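PDB 3FCY: xylan esterase 1 from Thermoanaerobacterium sp. 'JW/SL YS485', which probably removes acetyl groups from xylan, and perhaps from cephalosporin C, as a calcium-binding CE7 esterase with an alpha/beta-hydrolase fold. Local coordinates for residues 106-114 with 194-205. Sequence-based numbering, arbitrary orientation.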
loop_
_atom_site.group_PDB
_atom_site.type_symbol
_atom_site.label_atom_id
_atom_site.label_comp_id
_atom_site.label_asym_id
_atom_site.label_seq_id
_atom_site.Cartn_x
_atom_site.Cartn_y
_atom_site.Cartn_z
ATOM N N GLY A 106 -51.777 13.821 -16.265
ATOM C CA GLY A 106 -51.215 13.601 -17.588
ATOM C C GLY A 106 -49.948 12.770 -17.688
ATOM O O GLY A 106 -49.311 12.452 -16.682
ATOM N N LYS A 107 -49.591 12.419 -18.922
ATOM C CA LYS A 107 -48.400 11.626 -19.194
ATOM C C LYS A 107 -47.171 12.531 -19.205
ATOM O O LYS A 107 -47.279 13.738 -19.439
ATOM C CB LYS A 107 -48.540 10.908 -20.542
ATOM C CG LYS A 107 -49.711 9.925 -20.601
ATOM C CD LYS A 107 -49.966 9.434 -22.024
ATOM C CE LYS A 107 -49.093 8.250 -22.392
ATOM N NZ LYS A 107 -49.565 6.986 -21.746
ATOM N N HIS A 108 -46.005 11.944 -18.956
ATOM C CA HIS A 108 -44.760 12.705 -18.912
ATOM C C HIS A 108 -43.558 11.782 -19.100
ATOM O O HIS A 108 -43.719 10.571 -19.244
ATOM C CB HIS A 108 -44.666 13.436 -17.573
ATOM C CG HIS A 108 -44.974 12.567 -16.393
ATOM N ND1 HIS A 108 -44.180 11.500 -16.030
ATOM C CD2 HIS A 108 -46.004 12.588 -15.515
ATOM C CE1 HIS A 108 -44.710 10.900 -14.978
ATOM N NE2 HIS A 108 -45.817 11.540 -14.646
ATOM N N PRO A 109 -42.335 12.346 -19.116
ATOM C CA PRO A 109 -41.140 11.515 -19.293
ATOM C C PRO A 109 -40.858 10.609 -18.103
ATOM O O PRO A 109 -41.409 10.790 -17.013
ATOM C CB PRO A 109 -40.022 12.545 -19.495
ATOM C CG PRO A 109 -40.743 13.738 -20.055
ATOM C CD PRO A 109 -41.988 13.774 -19.207
ATOM N N ALA A 110 -39.989 9.631 -18.326
ATOM C CA ALA A 110 -39.598 8.702 -17.279
ATOM C C ALA A 110 -38.106 8.430 -17.412
ATOM O O ALA A 110 -37.544 8.473 -18.512
ATOM C CB ALA A 110 -40.387 7.397 -17.402
ATOM N N LEU A 111 -37.464 8.175 -16.280
ATOM C CA LEU A 111 -36.043 7.874 -16.261
ATOM C C LEU A 111 -35.848 6.535 -15.565
ATOM O O LEU A 111 -36.446 6.285 -14.518
ATOM C CB LEU A 111 -35.270 8.958 -15.500
ATOM C CG LEU A 111 -33.796 8.639 -15.178
ATOM C CD1 LEU A 111 -32.966 8.623 -16.456
ATOM C CD2 LEU A 111 -33.245 9.687 -14.219
ATOM N N ILE A 112 -35.027 5.672 -16.154
ATOM C CA ILE A 112 -34.735 4.375 -15.557
ATOM C C ILE A 112 -33.247 4.341 -15.206
ATOM O O ILE A 112 -32.389 4.416 -16.088
ATOM C CB ILE A 112 -35.038 3.207 -16.521
ATOM C CG1 ILE A 112 -36.489 3.283 -17.008
ATOM C CG2 ILE A 112 -34.814 1.878 -15.801
ATOM C CD1 ILE A 112 -36.834 2.238 -18.073
ATOM N N ARG A 113 -32.944 4.243 -13.916
ATOM C CA ARG A 113 -31.557 4.201 -13.464
ATOM C C ARG A 113 -31.082 2.773 -13.218
ATOM O O ARG A 113 -31.843 1.921 -12.752
ATOM C CB ARG A 113 -31.385 5.008 -12.170
ATOM C CG ARG A 113 -31.189 6.501 -12.353
ATOM C CD ARG A 113 -31.000 7.166 -10.990
ATOM N NE ARG A 113 -30.485 8.532 -11.076
ATOM C CZ ARG A 113 -29.254 8.849 -11.472
ATOM N NH1 ARG A 113 -28.398 7.896 -11.823
ATOM N NH2 ARG A 113 -28.870 10.119 -11.501
ATOM N N PHE A 114 -29.817 2.530 -13.543
ATOM C CA PHE A 114 -29.185 1.230 -13.345
ATOM C C PHE A 114 -27.970 1.477 -12.452
ATOM O O PHE A 114 -27.292 2.497 -12.588
ATOM C CB PHE A 114 -28.801 0.634 -14.699
ATOM C CG PHE A 114 -29.991 0.346 -15.579
ATOM C CD1 PHE A 114 -30.981 -0.543 -15.158
ATOM C CD2 PHE A 114 -30.140 0.982 -16.810
ATOM C CE1 PHE A 114 -32.105 -0.798 -15.949
ATOM C CE2 PHE A 114 -31.263 0.735 -17.616
ATOM C CZ PHE A 114 -32.247 -0.155 -17.182
ATOM N N MET A 194 -46.706 2.184 -18.601
ATOM C CA MET A 194 -47.317 2.784 -17.421
ATOM C C MET A 194 -48.262 3.886 -17.899
ATOM O O MET A 194 -47.964 4.603 -18.855
ATOM C CB MET A 194 -46.249 3.367 -16.489
ATOM C CG MET A 194 -45.250 2.342 -15.958
ATOM S SD MET A 194 -43.966 3.071 -14.897
ATOM C CE MET A 194 -43.546 1.663 -13.841
ATOM N N PRO A 195 -49.417 4.029 -17.242
ATOM C CA PRO A 195 -50.391 5.052 -17.630
ATOM C C PRO A 195 -49.901 6.506 -17.624
ATOM O O PRO A 195 -50.307 7.287 -18.484
ATOM C CB PRO A 195 -51.547 4.813 -16.657
ATOM C CG PRO A 195 -50.861 4.238 -15.448
ATOM C CD PRO A 195 -49.884 3.277 -16.066
ATOM N N GLU A 196 -49.035 6.866 -16.677
ATOM C CA GLU A 196 -48.529 8.240 -16.589
ATOM C C GLU A 196 -47.281 8.484 -17.438
ATOM O O GLU A 196 -46.761 9.601 -17.488
ATOM C CB GLU A 196 -48.214 8.613 -15.131
ATOM C CG GLU A 196 -46.831 8.167 -14.628
ATOM C CD GLU A 196 -46.760 6.694 -14.255
ATOM O OE1 GLU A 196 -47.720 5.953 -14.557
ATOM O OE2 GLU A 196 -45.735 6.275 -13.665
ATOM N N VAL A 197 -46.815 7.447 -18.120
ATOM C CA VAL A 197 -45.609 7.566 -18.929
ATOM C C VAL A 197 -45.825 7.661 -20.440
ATOM O O VAL A 197 -46.517 6.827 -21.033
ATOM C CB VAL A 197 -44.659 6.371 -18.668
ATOM C CG1 VAL A 197 -43.449 6.465 -19.576
ATOM C CG2 VAL A 197 -44.231 6.349 -17.201
ATOM N N ASP A 198 -45.224 8.679 -21.053
ATOM C CA ASP A 198 -45.292 8.856 -22.501
ATOM C C ASP A 198 -44.203 7.924 -23.018
ATOM O O ASP A 198 -43.015 8.169 -22.797
ATOM C CB ASP A 198 -44.965 10.301 -22.889
ATOM C CG ASP A 198 -45.079 10.546 -24.385
ATOM O OD1 ASP A 198 -44.663 9.664 -25.171
ATOM O OD2 ASP A 198 -45.572 11.626 -24.777
ATOM N N GLU A 199 -44.602 6.858 -23.703
ATOM C CA GLU A 199 -43.650 5.873 -24.201
ATOM C C GLU A 199 -42.550 6.399 -25.121
ATOM O O GLU A 199 -41.561 5.701 -25.361
ATOM C CB GLU A 199 -44.389 4.729 -24.896
ATOM C CG GLU A 199 -44.815 5.015 -26.324
ATOM C CD GLU A 199 -45.408 3.787 -26.992
ATOM O OE1 GLU A 199 -46.542 3.400 -26.625
ATOM O OE2 GLU A 199 -44.733 3.202 -27.871
ATOM N N ASP A 200 -42.711 7.616 -25.634
ATOM C CA ASP A 200 -41.699 8.197 -26.516
ATOM C C ASP A 200 -40.769 9.157 -25.779
ATOM O O ASP A 200 -39.921 9.796 -26.398
ATOM C CB ASP A 200 -42.350 8.955 -27.682
ATOM C CG ASP A 200 -43.074 8.039 -28.650
ATOM O OD1 ASP A 200 -42.579 6.919 -28.906
ATOM O OD2 ASP A 200 -44.134 8.453 -29.170
ATOM N N ARG A 201 -40.933 9.261 -24.463
ATOM C CA ARG A 201 -40.106 10.159 -23.662
ATOM C C ARG A 201 -39.460 9.417 -22.482
ATOM O O ARG A 201 -39.600 9.822 -21.326
ATOM C CB ARG A 201 -40.963 11.328 -23.152
ATOM C CG ARG A 201 -41.674 12.128 -24.261
ATOM C CD ARG A 201 -42.592 13.206 -23.684
ATOM N NE ARG A 201 -43.453 13.820 -24.702
ATOM C CZ ARG A 201 -43.111 14.849 -25.477
ATOM N NH1 ARG A 201 -41.913 15.413 -25.365
ATOM N NH2 ARG A 201 -43.973 15.317 -26.369
ATOM N N VAL A 202 -38.761 8.325 -22.781
ATOM C CA VAL A 202 -38.107 7.528 -21.744
ATOM C C VAL A 202 -36.588 7.547 -21.891
ATOM O O VAL A 202 -36.056 7.340 -22.979
ATOM C CB VAL A 202 -38.586 6.047 -21.772
ATOM C CG1 VAL A 202 -37.796 5.219 -20.760
ATOM C CG2 VAL A 202 -40.073 5.968 -21.448
ATOM N N GLY A 203 -35.904 7.805 -20.780
ATOM C CA GLY A 203 -34.454 7.834 -20.779
ATOM C C GLY A 203 -33.897 6.846 -19.767
ATOM O O GLY A 203 -34.580 6.472 -18.808
ATOM N N VAL A 204 -32.662 6.409 -19.984
ATOM C CA VAL A 204 -32.009 5.470 -19.076
ATOM C C VAL A 204 -30.643 6.041 -18.716
ATOM O O VAL A 204 -30.017 6.727 -19.528
ATOM C CB VAL A 204 -31.852 4.070 -19.723
ATOM C CG1 VAL A 204 -33.218 3.550 -20.167
ATOM C CG2 VAL A 204 -30.908 4.134 -20.907
ATOM N N MET A 205 -30.177 5.748 -17.506
ATOM C CA MET A 205 -28.906 6.287 -17.043
ATOM C C MET A 205 -28.246 5.445 -15.957
ATOM O O MET A 205 -28.916 4.729 -15.216
ATOM C CB MET A 205 -29.147 7.710 -16.527
ATOM C CG MET A 205 -27.982 8.370 -15.825
ATOM S SD MET A 205 -28.365 10.105 -15.459
ATOM C CE MET A 205 -29.778 9.905 -14.424
#
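Residues 110-113 pair in parallel with residues 202-205, and a ladder of backbone hydrogen bonds joins them from Ala110 N to Phe114 N. Two of its rungs are Gly203 N to Ala110 O at 2.9 Å and Ile112 N to Gly203 O at 2.8 Å. Before this ladder the chain pairs once more, with a different partner: His108 N donates to Glu196 O and its carbonyl O accepts from Asp198 N. Residues 199-201 form the corner between the two pairings, pinned by an Asx turn at Asp198, whose OD1 accepts from Asp200 N, and a salt bridge from Arg201 NE to Asp198 OD2 (3.1 Å). Arg201 NH1 and NH2 also bond to Leu344 O and Ser346 OG, near the C-terminus, where Pro109 touches the calcium ligand Tyr345.

Glu196 O does double duty, lying 3.4 Å above the His108 ring plane, over its centre. With CG between its backbone N and carbonyl carbon (chi1 47°), the ring donates from ND1 to Pro109 O (3.0 Å), nearly in the ring plane, which fixes its rotation. Lys107, bent at chi3 and chi4, brings NZ to the carbonyl oxygens of Val197 and Pro195, both weak bonds.

Apolar contacts occupy both faces. On one, Ala110 CB meets Val197 CG1 at 3.9 Å, Ile112 packs on Val202 and Val204, and Phe114 CE2 approaches Val204 CB. On the other, Met205 runs extended until it bends at chi3 (60°), bringing CE to Leu111 CD2 (3.5 Å). The same methyl also packs over one face of the charged Arg113 guanidinium.

Strand 136-140 flanks strand 108-114 across from strand 202-207, within the central sheet of the alpha/beta-hydrolase fold. Strand 202-207 leads to the predicted nucleophile, Ser208. Helix 176-192 packs on Ala110, Ile112 and Phe114, helix 209-220 on Phe114 and Val204.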